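Side-chain contacts in GTPase activator-like protein (Chaetomium thermophilum, PDB 5HIU), which probably takes part in GTPase activation as the fungal TSC2 protein, of which this chain is the all-helical N-terminal part: residues V120-E123 with Q124-H128; F201-D204 with D205-A208; V233-S236 with L237-G241; E268-H271 with T272-I276. All blocks are in the same frame, centred on the assembly; numbering follows the deposited sequence.

From the N terminus, the four contacts come one after another in an all-helical chain; none nests in another or crosses it, and each joins neighbouring residues without a loop between. Interaction 1 closes helix 115-126 at its C-terminal end. Interaction 2 opens helix 204-219, interaction 3 finishes helix 224-240, and interaction 4 lies within helix 266-277. Interactions 1 and 2 do not touch, their centres being 21 Å apart. The later three form a packed series: Ile207 CD1 of interaction 2 meets Leu237 CD2 of interaction 3 at 3.9 Å, and Val238 and Glu235 of interaction 3 pack on Ile275, Ile276, Thr272 and His271 of interaction 4.

Interaction 1 (V120-E123 with Q124-H128)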
loop_
_atom_site.group_PDB
_atom_site.type_symbol
_atom_site.label_atom_id
_atom_site.label_comp_id
_atom_site.label_asym_id
_atom_site.label_seq_id
_atom_site.Cartn_x
_atom_site.Cartn_y
_atom_site.Cartn_z
ATOM N N VAL A 120 -6.651 16.545 13.361
ATOM C CA VAL A 120 -5.684 16.932 14.384
ATOM C C VAL A 120 -6.235 16.584 15.785
ATOM O O VAL A 120 -5.519 16.051 16.638
ATOM C CB VAL A 120 -5.328 18.430 14.285
ATOM C CG1 VAL A 120 -4.552 18.887 15.502
ATOM C CG2 VAL A 120 -4.536 18.723 13.015
ATOM N N ALA A 121 -7.512 16.859 16.010
ATOM C CA ALA A 121 -8.109 16.520 17.279
ATOM C C ALA A 121 -7.914 15.057 17.544
ATOM O O ALA A 121 -7.411 14.664 18.608
ATOM C CB ALA A 121 -9.587 16.847 17.287
ATOM N N LEU A 122 -8.300 14.235 16.583
ATOM C CA LEU A 122 -8.227 12.805 16.813
ATOM C C LEU A 122 -6.773 12.389 17.056
ATOM O O LEU A 122 -6.467 11.667 17.996
ATOM C CB LEU A 122 -8.834 12.040 15.653
ATOM C CG LEU A 122 -8.918 10.530 15.875
ATOM C CD1 LEU A 122 -9.679 10.179 17.150
ATOM C CD2 LEU A 122 -9.596 9.880 14.689
ATOM N N GLU A 123 -5.885 12.890 16.210
ATOM C CA GLU A 123 -4.473 12.633 16.331
ATOM C C GLU A 123 -3.986 12.977 17.733
ATOM O O GLU A 123 -3.272 12.178 18.340
ATOM C CB GLU A 123 -3.734 13.433 15.261
ATOM C CG GLU A 123 -2.246 13.624 15.467
ATOM C CD GLU A 123 -1.669 14.569 14.429
ATOM O OE1 GLU A 123 -1.710 14.197 13.245
ATOM O OE2 GLU A 123 -1.206 15.683 14.789
ATOM N N GLN A 124 -4.386 14.145 18.249
ATOM C CA GLN A 124 -3.980 14.576 19.581
ATOM C C GLN A 124 -4.676 13.814 20.667
ATOM O O GLN A 124 -4.079 13.548 21.688
ATOM C CB GLN A 124 -4.245 16.055 19.788
ATOM C CG GLN A 124 -3.395 16.944 18.901
ATOM C CD GLN A 124 -1.896 16.716 19.076
ATOM O OE1 GLN A 124 -1.364 16.773 20.192
ATOM N NE2 GLN A 124 -1.206 16.463 17.961
ATOM N N LEU A 125 -5.940 13.468 20.463
ATOM C CA LEU A 125 -6.678 12.677 21.443
ATOM C C LEU A 125 -5.987 11.341 21.644
ATOM O O LEU A 125 -5.822 10.874 22.774
ATOM C CB LEU A 125 -8.125 12.445 20.989
ATOM C CG LEU A 125 -9.042 11.710 21.969
ATOM C CD1 LEU A 125 -9.193 12.536 23.233
ATOM C CD2 LEU A 125 -10.416 11.369 21.395
ATOM N N THR A 126 -5.577 10.732 20.540
ATOM C CA THR A 126 -4.979 9.402 20.576
ATOM C C THR A 126 -3.468 9.432 20.822
ATOM O O THR A 126 -2.871 8.382 21.062
ATOM C CB THR A 126 -5.229 8.657 19.257
ATOM O OG1 THR A 126 -4.647 9.403 18.176
ATOM C CG2 THR A 126 -6.710 8.499 18.999
ATOM N N ASN A 127 -2.854 10.620 20.752
ATOM C CA ASN A 127 -1.406 10.757 20.874
ATOM C C ASN A 127 -0.731 10.081 19.688
ATOM O O ASN A 127 0.158 9.265 19.844
ATOM C CB ASN A 127 -0.920 10.146 22.189
ATOM C CG ASN A 127 0.573 10.272 22.379
ATOM O OD1 ASN A 127 1.201 11.224 21.931
ATOM N ND2 ASN A 127 1.148 9.312 23.059
ATOM N N HIS A 128 -1.186 10.423 18.495
ATOM C CA HIS A 128 -0.681 9.836 17.250
ATOM C C HIS A 128 -0.931 8.344 17.181
ATOM O O HIS A 128 -0.094 7.589 16.745
ATOM C CB HIS A 128 0.797 10.190 17.040
ATOM C CG HIS A 128 1.039 11.660 17.043
ATOM N ND1 HIS A 128 0.773 12.450 15.947
ATOM C CD2 HIS A 128 1.430 12.503 18.031
ATOM C CE1 HIS A 128 1.026 13.711 16.246
ATOM N NE2 HIS A 128 1.429 13.772 17.506
#
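Glu123 and His128 meet obliquely at the C-terminal end of helix 115-126, the carboxylate and imidazole planes turned 30° from each other. The glutamate stretches out with CG anti to the backbone N (chi1 163°), which lays its aliphatic part against the ring: Glu123 CG is 3.3 Å from His128 ND1, and Glu123 OE2 is 3.3 Å from His128 CE1. Gln124 runs alongside Glu123, pointing the same way, and bends at chi2 to bring its amide to the acid. Gln124 NE2 donates to Glu123 OE2 over 3.3 Å, using the anti lone pair of the oxygen, with the carboxylate and amide planes 74° apart. The other oxygen, Glu123 OE1, is hydrogen-bonded to Gln186, so each carboxylate oxygen has a hydrogen-bond partner, the bond from Gln124 being long and bent. Gln124 CG also lies beside Val120, 4.1 Å from Val120 CG1.

What places the imidazole beside the acid is a Schellman motif. Asn127, with positive phi, is its C-prime residue; His128 N bonds to Glu123 O at 2.7 Å, and a weaker bond joins Asn127 N to Gln124 O. On another side of the helix Thr126 puts its methyl CG2 3.9 Å from Leu122 CD1, while its hydroxyl lies within reach of the carbonyls of Leu122 and Glu123 and is also hydrogen-bonded to Gly129 N. Leu122 packs on Met139, Leu142 and Trp146 of helix 139-163 and on Phe103 of helix 96-107, and Ala121 and Leu125 face Leu106 of helix 96-107 and helix 75-89.

Interaction 2 (F201-D204 with D205-A208); sequences FATD and DVIA
An N-cap starts helix 204-219: Thr203 occupies the cap position, and its hydroxyl meets the first turn of the helix. Thr203 OG1 accepts a weak hydrogen bond from Val206 N at 3.3 Å, with an N-H...O angle of 154°. The torsion that allows this sets OG1 between the backbone N and the carbonyl carbon (chi1 72°), turning the hydroxyl toward the amide of Val206, one of the first-turn N-H groups that an N-cap serves. The same oxygen lies 3.2 Å from Val206 CG2, so the valine methyl packs against the capping group while the two side chains pass at a slant.

The carbonyl of Thr203 works beside its hydroxyl. It receives weak bonds from both Val206 N and Ile207 N, of which the second is the straighter, at 158°. The first bond of the helix that is not weak comes one residue later, from Ala208 N to Asp204 O. The capping bonds are all weak, and several of them share the opening turn.

The start of the helix is placed between its neighbours by apolar groups. Val206 rests on Phe140, Pro141 and Thr144 of helix 139-163, and Ala202, just ahead of the cap, also touches Phe140. Ile207 is buried, in contact with Phe199 and Pro244 from adjoining loops. Its CG1 stands anti to the carbonyl carbon, a setting that directs the branch back along the chain past the cap, where Ile207 CD1 comes to rest 3.7 Å from Ala202 CB.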
loop_
_atom_site.group_PDB
_atom_site.type_symbol
_atom_site.label_atom_id
_atom_site.label_comp_id
_atom_site.label_asym_id
_atom_site.label_seq_id
_atom_site.Cartn_x
_atom_site.Cartn_y
_atom_site.Cartn_z
ATOM N N PHE A 201 -7.684 -4.147 18.469
ATOM C CA PHE A 201 -9.072 -3.651 18.469
ATOM C C PHE A 201 -9.680 -3.519 17.076
ATOM O O PHE A 201 -10.817 -3.028 16.909
ATOM C CB PHE A 201 -9.146 -2.318 19.180
ATOM C CG PHE A 201 -8.527 -2.347 20.531
ATOM C CD1 PHE A 201 -9.148 -3.020 21.565
ATOM C CD2 PHE A 201 -7.305 -1.723 20.765
ATOM C CE1 PHE A 201 -8.578 -3.047 22.808
ATOM C CE2 PHE A 201 -6.731 -1.754 22.021
ATOM C CZ PHE A 201 -7.373 -2.423 23.046
ATOM N N ALA A 202 -8.915 -3.950 16.083
ATOM C CA ALA A 202 -9.406 -4.042 14.736
ATOM C C ALA A 202 -10.015 -5.406 14.568
ATOM O O ALA A 202 -9.327 -6.422 14.667
ATOM C CB ALA A 202 -8.283 -3.852 13.747
ATOM N N THR A 203 -11.311 -5.425 14.302
ATOM C CA THR A 203 -11.983 -6.662 13.976
ATOM C C THR A 203 -11.585 -7.042 12.562
ATOM O O THR A 203 -11.177 -6.194 11.774
ATOM C CB THR A 203 -13.516 -6.513 14.007
ATOM O OG1 THR A 203 -13.921 -5.732 12.882
ATOM C CG2 THR A 203 -14.004 -5.854 15.307
ATOM N N ASP A 204 -11.751 -8.320 12.244
ATOM C CA ASP A 204 -11.444 -8.873 10.917
ATOM C C ASP A 204 -12.207 -8.182 9.770
ATOM O O ASP A 204 -11.667 -8.007 8.672
ATOM C CB ASP A 204 -11.758 -10.384 10.898
ATOM C CG ASP A 204 -10.870 -11.186 11.832
ATOM O OD1 ASP A 204 -9.751 -10.734 12.150
ATOM O OD2 ASP A 204 -11.296 -12.273 12.264
ATOM N N ASP A 205 -13.452 -7.795 10.029
ATOM C CA ASP A 205 -14.305 -7.250 8.987
ATOM C C ASP A 205 -14.016 -5.777 8.696
ATOM O O ASP A 205 -14.255 -5.317 7.581
ATOM C CB ASP A 205 -15.777 -7.430 9.360
ATOM C CG ASP A 205 -16.705 -7.355 8.149
ATOM O OD1 ASP A 205 -16.469 -6.534 7.243
ATOM O OD2 ASP A 205 -17.681 -8.123 8.099
ATOM N N VAL A 206 -13.516 -5.033 9.679
ATOM C CA VAL A 206 -13.149 -3.633 9.445
ATOM C C VAL A 206 -11.844 -3.591 8.650
ATOM O O VAL A 206 -11.644 -2.722 7.801
ATOM C CB VAL A 206 -12.989 -2.840 10.760
ATOM C CG1 VAL A 206 -12.602 -1.387 10.489
ATOM C CG2 VAL A 206 -14.291 -2.880 11.555
ATOM N N ILE A 207 -10.971 -4.552 8.916
ATOM C CA ILE A 207 -9.722 -4.662 8.198
ATOM C C ILE A 207 -9.965 -5.018 6.737
ATOM O O ILE A 207 -9.313 -4.478 5.824
ATOM C CB ILE A 207 -8.787 -5.674 8.886
ATOM C CG1 ILE A 207 -8.307 -5.110 10.228
ATOM C CG2 ILE A 207 -7.588 -6.000 8.004
ATOM C CD1 ILE A 207 -7.576 -3.778 10.129
ATOM N N ALA A 208 -10.904 -5.917 6.513
ATOM C CA ALA A 208 -11.363 -6.193 5.160
ATOM C C ALA A 208 -11.777 -4.873 4.516
ATOM O O ALA A 208 -11.336 -4.552 3.409
ATOM C CB ALA A 208 -12.516 -7.173 5.179
#

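Interaction 3 (V233-S236 with L237-G241); sequences VIES and LVTFG
This is a local contact within the final turns of helix 224-240, where side chains settle over carbonyls one turn earlier and the helix lies between three others. Its clearest feature is the carbonyl of Glu235, gripped twice by one residue. Thr239 N reaches Glu235 O at 2.7 Å, and Thr239 OG1 donates to the same Glu235 O, also at 2.7 Å. The two donors arrive differently: the amide comes in almost in line with the carbonyl bond, whereas the hydroxyl sits 50° out of the carbonyl plane, away from the lone pairs. With OG1 anti to the carbonyl carbon of its own residue (chi1 -53°), the threonine hydroxyl is directed back along the helix. Beside it the extended chain of Glu235 points the same way, Glu235 CG being 3.8 Å from Thr239 OG1, and its carboxylate continues outward to a hydrogen bond with His232.

Return of a serine or threonine hydroxyl to the carbonyl four residues before it is a familiar feature of alpha-helices, here close to a C-terminal end. One residue on, Phe240 N binds Ser236 O at 2.7 Å, and the ring atom Phe240 CD2 lies 3.5 Å from Ser236 O, in an oblique approach. One face of the Phe240 ring is covered by Thr239 CG2, poised above its centre. Ser236 OG lies near the ring and makes a weak hydrogen bond with Lys192 O of helix 179-198. Leu237 is buried against Ile195 of that helix and against Ile211 of helix 204-219.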
loop_
_atom_site.group_PDB
_atom_site.type_symbol
_atom_site.label_atom_id
_atom_site.label_comp_id
_atom_site.label_asym_id
_atom_site.label_seq_id
_atom_site.Cartn_x
_atom_site.Cartn_y
_atom_site.Cartn_z
ATOM N N VAL A 233 0.801 1.602 4.755
ATOM C CA VAL A 233 -0.331 1.145 5.541
ATOM C C VAL A 233 -0.379 -0.371 5.519
ATOM O O VAL A 233 -0.583 -1.006 6.540
ATOM C CB VAL A 233 -1.648 1.775 5.090
ATOM C CG1 VAL A 233 -2.843 0.963 5.568
ATOM C CG2 VAL A 233 -1.736 3.191 5.615
ATOM N N ILE A 234 -0.148 -0.946 4.361
ATOM C CA ILE A 234 -0.197 -2.385 4.200
ATOM C C ILE A 234 0.970 -3.039 4.892
ATOM O O ILE A 234 0.807 -4.050 5.541
ATOM C CB ILE A 234 -0.267 -2.777 2.712
ATOM C CG1 ILE A 234 -1.660 -2.455 2.186
ATOM C CG2 ILE A 234 0.009 -4.270 2.516
ATOM C CD1 ILE A 234 -1.693 -2.327 0.682
ATOM N N GLU A 235 2.151 -2.449 4.760
ATOM C CA GLU A 235 3.312 -2.882 5.539
ATOM C C GLU A 235 2.884 -2.944 6.995
ATOM O O GLU A 235 3.140 -3.918 7.668
ATOM C CB GLU A 235 4.456 -1.908 5.319
ATOM C CG GLU A 235 5.788 -2.214 5.985
ATOM C CD GLU A 235 6.829 -1.108 5.762
ATOM O OE1 GLU A 235 6.569 -0.143 5.008
ATOM O OE2 GLU A 235 7.926 -1.186 6.342
ATOM N N SER A 236 2.190 -1.920 7.474
ATOM C CA SER A 236 1.797 -1.888 8.853
ATOM C C SER A 236 0.915 -3.054 9.151
ATOM O O SER A 236 1.117 -3.748 10.154
ATOM C CB SER A 236 1.036 -0.626 9.189
ATOM O OG SER A 236 1.931 0.349 9.641
ATOM N N LEU A 237 -0.088 -3.261 8.307
ATOM C CA LEU A 237 -0.999 -4.343 8.567
ATOM C C LEU A 237 -0.193 -5.592 8.773
ATOM O O LEU A 237 -0.285 -6.231 9.828
ATOM C CB LEU A 237 -1.997 -4.541 7.440
ATOM C CG LEU A 237 -3.176 -3.585 7.486
ATOM C CD1 LEU A 237 -4.174 -3.992 6.416
ATOM C CD2 LEU A 237 -3.859 -3.587 8.846
ATOM N N VAL A 238 0.635 -5.919 7.789
ATOM C CA VAL A 238 1.358 -7.187 7.845
ATOM C C VAL A 238 2.365 -7.199 8.981
ATOM O O VAL A 238 2.563 -8.206 9.607
ATOM C CB VAL A 238 2.006 -7.594 6.500
ATOM C CG1 VAL A 238 0.937 -7.770 5.433
ATOM C CG2 VAL A 238 3.032 -6.584 6.039
ATOM N N THR A 239 2.995 -6.080 9.263
ATOM C CA THR A 239 3.978 -6.059 10.315
ATOM C C THR A 239 3.298 -6.239 11.670
ATOM O O THR A 239 3.764 -7.025 12.495
ATOM C CB THR A 239 4.808 -4.754 10.299
ATOM O OG1 THR A 239 5.373 -4.538 9.004
ATOM C CG2 THR A 239 5.943 -4.826 11.278
ATOM N N PHE A 240 2.192 -5.543 11.908
ATOM C CA PHE A 240 1.605 -5.497 13.275
ATOM C C PHE A 240 0.279 -6.209 13.506
ATOM O O PHE A 240 -0.105 -6.395 14.638
ATOM C CB PHE A 240 1.468 -4.060 13.721
ATOM C CG PHE A 240 2.765 -3.317 13.722
ATOM C CD1 PHE A 240 3.734 -3.602 14.669
ATOM C CD2 PHE A 240 3.026 -2.338 12.769
ATOM C CE1 PHE A 240 4.942 -2.920 14.666
ATOM C CE2 PHE A 240 4.234 -1.653 12.771
ATOM C CZ PHE A 240 5.188 -1.944 13.710
ATOM N N GLY A 241 -0.400 -6.602 12.439
ATOM C CA GLY A 241 -1.634 -7.374 12.514
ATOM C C GLY A 241 -1.629 -8.437 11.437
ATOM O O GLY A 241 -0.632 -9.165 11.288
#

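Interaction 4 (E268-H271 with T272-I276); sequences EAWH and TISII
With CG anti to the backbone N (chi1 166°), Trp270 lays its indole forward along the helix, beside the next turn, and Ser274 turns its OG to the position between its backbone N and carbonyl carbon (chi1 46°). The first torsion brings one face of the indole over the serine: Ser274 CB stands 3.8 Å above the ring plane, offset toward its rim. Ile273 completes this patch from a different direction, crossing the tryptophan at about a right angle, with Ile273 CG2 3.8 Å from Trp270 CZ3. The second torsion sends the serine hydroxyl back toward the preceding turn, where Ser274 OG donates to His271 O; the modelled 2.5 Å is unusually short and its exact value doubtful. That carbonyl also takes Ile275 N at 3.1 Å, besides a weak bond from Ser274 N.

All of this lies within helix 266-277, one of the closely packed helices of the N-terminal part of TSC2, and each pair is spaced by three or four residues, which brings its members to neighbouring positions on the helix surface. His271 and Ile275 are one such pair, slanting across each other, and Ile275 CD1 comes within 3.7 Å of His271 ND1. At the N-terminal end of the segment a water joins backbone to side chain: it donates to Glu268 O at 2.8 Å and is also hydrogen-bonded to Thr272 OG1. Beyond the helix, Lys321 makes a cation-pi contact with the Trp270 indole, and Tyr331 touches both Trp270 and Ser274. Ile273 and Ile276 pack against Leu255 of helix 245-261.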
loop_
_atom_site.group_PDB
_atom_site.type_symbol
_atom_site.label_atom_id
_atom_site.label_comp_id
_atom_site.label_asym_id
_atom_site.label_seq_id
_atom_site.Cartn_x
_atom_site.Cartn_y
_atom_site.Cartn_z
ATOM N N GLU A 268 10.145 -0.030 -2.046
ATOM C CA GLU A 268 9.073 -0.000 -1.051
ATOM C C GLU A 268 8.089 -1.165 -1.182
ATOM O O GLU A 268 7.775 -1.807 -0.193
ATOM C CB GLU A 268 8.309 1.330 -1.078
ATOM C CG GLU A 268 8.951 2.445 -0.256
ATOM C CD GLU A 268 9.813 3.361 -1.086
ATOM O OE1 GLU A 268 10.281 2.932 -2.163
ATOM O OE2 GLU A 268 10.010 4.520 -0.668
ATOM N N ALA A 269 7.614 -1.444 -2.392
ATOM C CA ALA A 269 6.686 -2.553 -2.619
ATOM C C ALA A 269 7.369 -3.900 -2.394
ATOM O O ALA A 269 6.761 -4.858 -1.918
ATOM C CB ALA A 269 6.115 -2.495 -4.048
ATOM N N TRP A 270 8.631 -4.020 -2.766
ATOM C CA TRP A 270 9.240 -5.315 -2.617
ATOM C C TRP A 270 9.343 -5.584 -1.124
ATOM O O TRP A 270 9.085 -6.700 -0.644
ATOM C CB TRP A 270 10.602 -5.402 -3.298
ATOM C CG TRP A 270 11.279 -6.597 -2.831
ATOM C CD1 TRP A 270 12.355 -6.655 -2.023
ATOM C CD2 TRP A 270 10.849 -7.934 -3.039
ATOM N NE1 TRP A 270 12.650 -7.959 -1.729
ATOM C CE2 TRP A 270 11.726 -8.766 -2.333
ATOM C CE3 TRP A 270 9.795 -8.510 -3.746
ATOM C CZ2 TRP A 270 11.603 -10.145 -2.333
ATOM C CZ3 TRP A 270 9.664 -9.883 -3.734
ATOM C CH2 TRP A 270 10.568 -10.686 -3.050
ATOM N N HIS A 271 9.680 -4.542 -0.371
ATOM C CA HIS A 271 9.820 -4.695 1.082
ATOM C C HIS A 271 8.533 -5.260 1.666
ATOM O O HIS A 271 8.512 -6.244 2.413
ATOM C CB HIS A 271 10.167 -3.360 1.713
ATOM C CG HIS A 271 10.658 -3.486 3.110
ATOM N ND1 HIS A 271 9.807 -3.509 4.198
ATOM C CD2 HIS A 271 11.909 -3.619 3.605
ATOM C CE1 HIS A 271 10.513 -3.641 5.303
ATOM N NE2 HIS A 271 11.791 -3.705 4.970
ATOM N N THR A 272 7.432 -4.656 1.275
ATOM C CA THR A 272 6.148 -5.105 1.762
ATOM C C THR A 272 5.825 -6.499 1.242
ATOM O O THR A 272 5.312 -7.329 1.991
ATOM C CB THR A 272 5.051 -4.077 1.433
ATOM O OG1 THR A 272 5.444 -2.799 1.956
ATOM C CG2 THR A 272 3.756 -4.465 2.057
ATOM N N ILE A 273 6.141 -6.776 -0.018
ATOM C CA ILE A 273 5.852 -8.099 -0.558
ATOM C C ILE A 273 6.742 -9.120 0.149
ATOM O O ILE A 273 6.312 -10.267 0.339
ATOM C CB ILE A 273 6.024 -8.158 -2.095
ATOM C CG1 ILE A 273 4.897 -7.401 -2.786
ATOM C CG2 ILE A 273 5.994 -9.589 -2.623
ATOM C CD1 ILE A 273 5.231 -7.040 -4.218
ATOM N N SER A 274 7.964 -8.726 0.543
ATOM C CA SER A 274 8.868 -9.695 1.149
ATOM C C SER A 274 8.288 -10.145 2.466
ATOM O O SER A 274 8.218 -11.351 2.751
ATOM C CB SER A 274 10.290 -9.159 1.332
ATOM O OG SER A 274 10.278 -7.860 1.887
ATOM N N ILE A 275 7.834 -9.177 3.258
ATOM C CA ILE A 275 7.225 -9.486 4.542
ATOM C C ILE A 275 6.131 -10.517 4.311
ATOM O O ILE A 275 6.143 -11.585 4.917
ATOM C CB ILE A 275 6.663 -8.226 5.216
ATOM C CG1 ILE A 275 7.820 -7.354 5.712
ATOM C CG2 ILE A 275 5.752 -8.603 6.366
ATOM C CD1 ILE A 275 7.501 -5.877 5.844
ATOM N N ILE A 276 5.209 -10.219 3.405
ATOM C CA ILE A 276 4.097 -11.132 3.143
ATOM C C ILE A 276 4.593 -12.536 2.744
ATOM O O ILE A 276 4.022 -13.565 3.157
ATOM C CB ILE A 276 3.171 -10.588 2.036
ATOM C CG1 ILE A 276 2.555 -9.264 2.467
ATOM C CG2 ILE A 276 2.065 -11.594 1.720
ATOM C CD1 ILE A 276 1.900 -8.492 1.348
HETATM O O HOH W 1 7.531 -0.966 2.506
#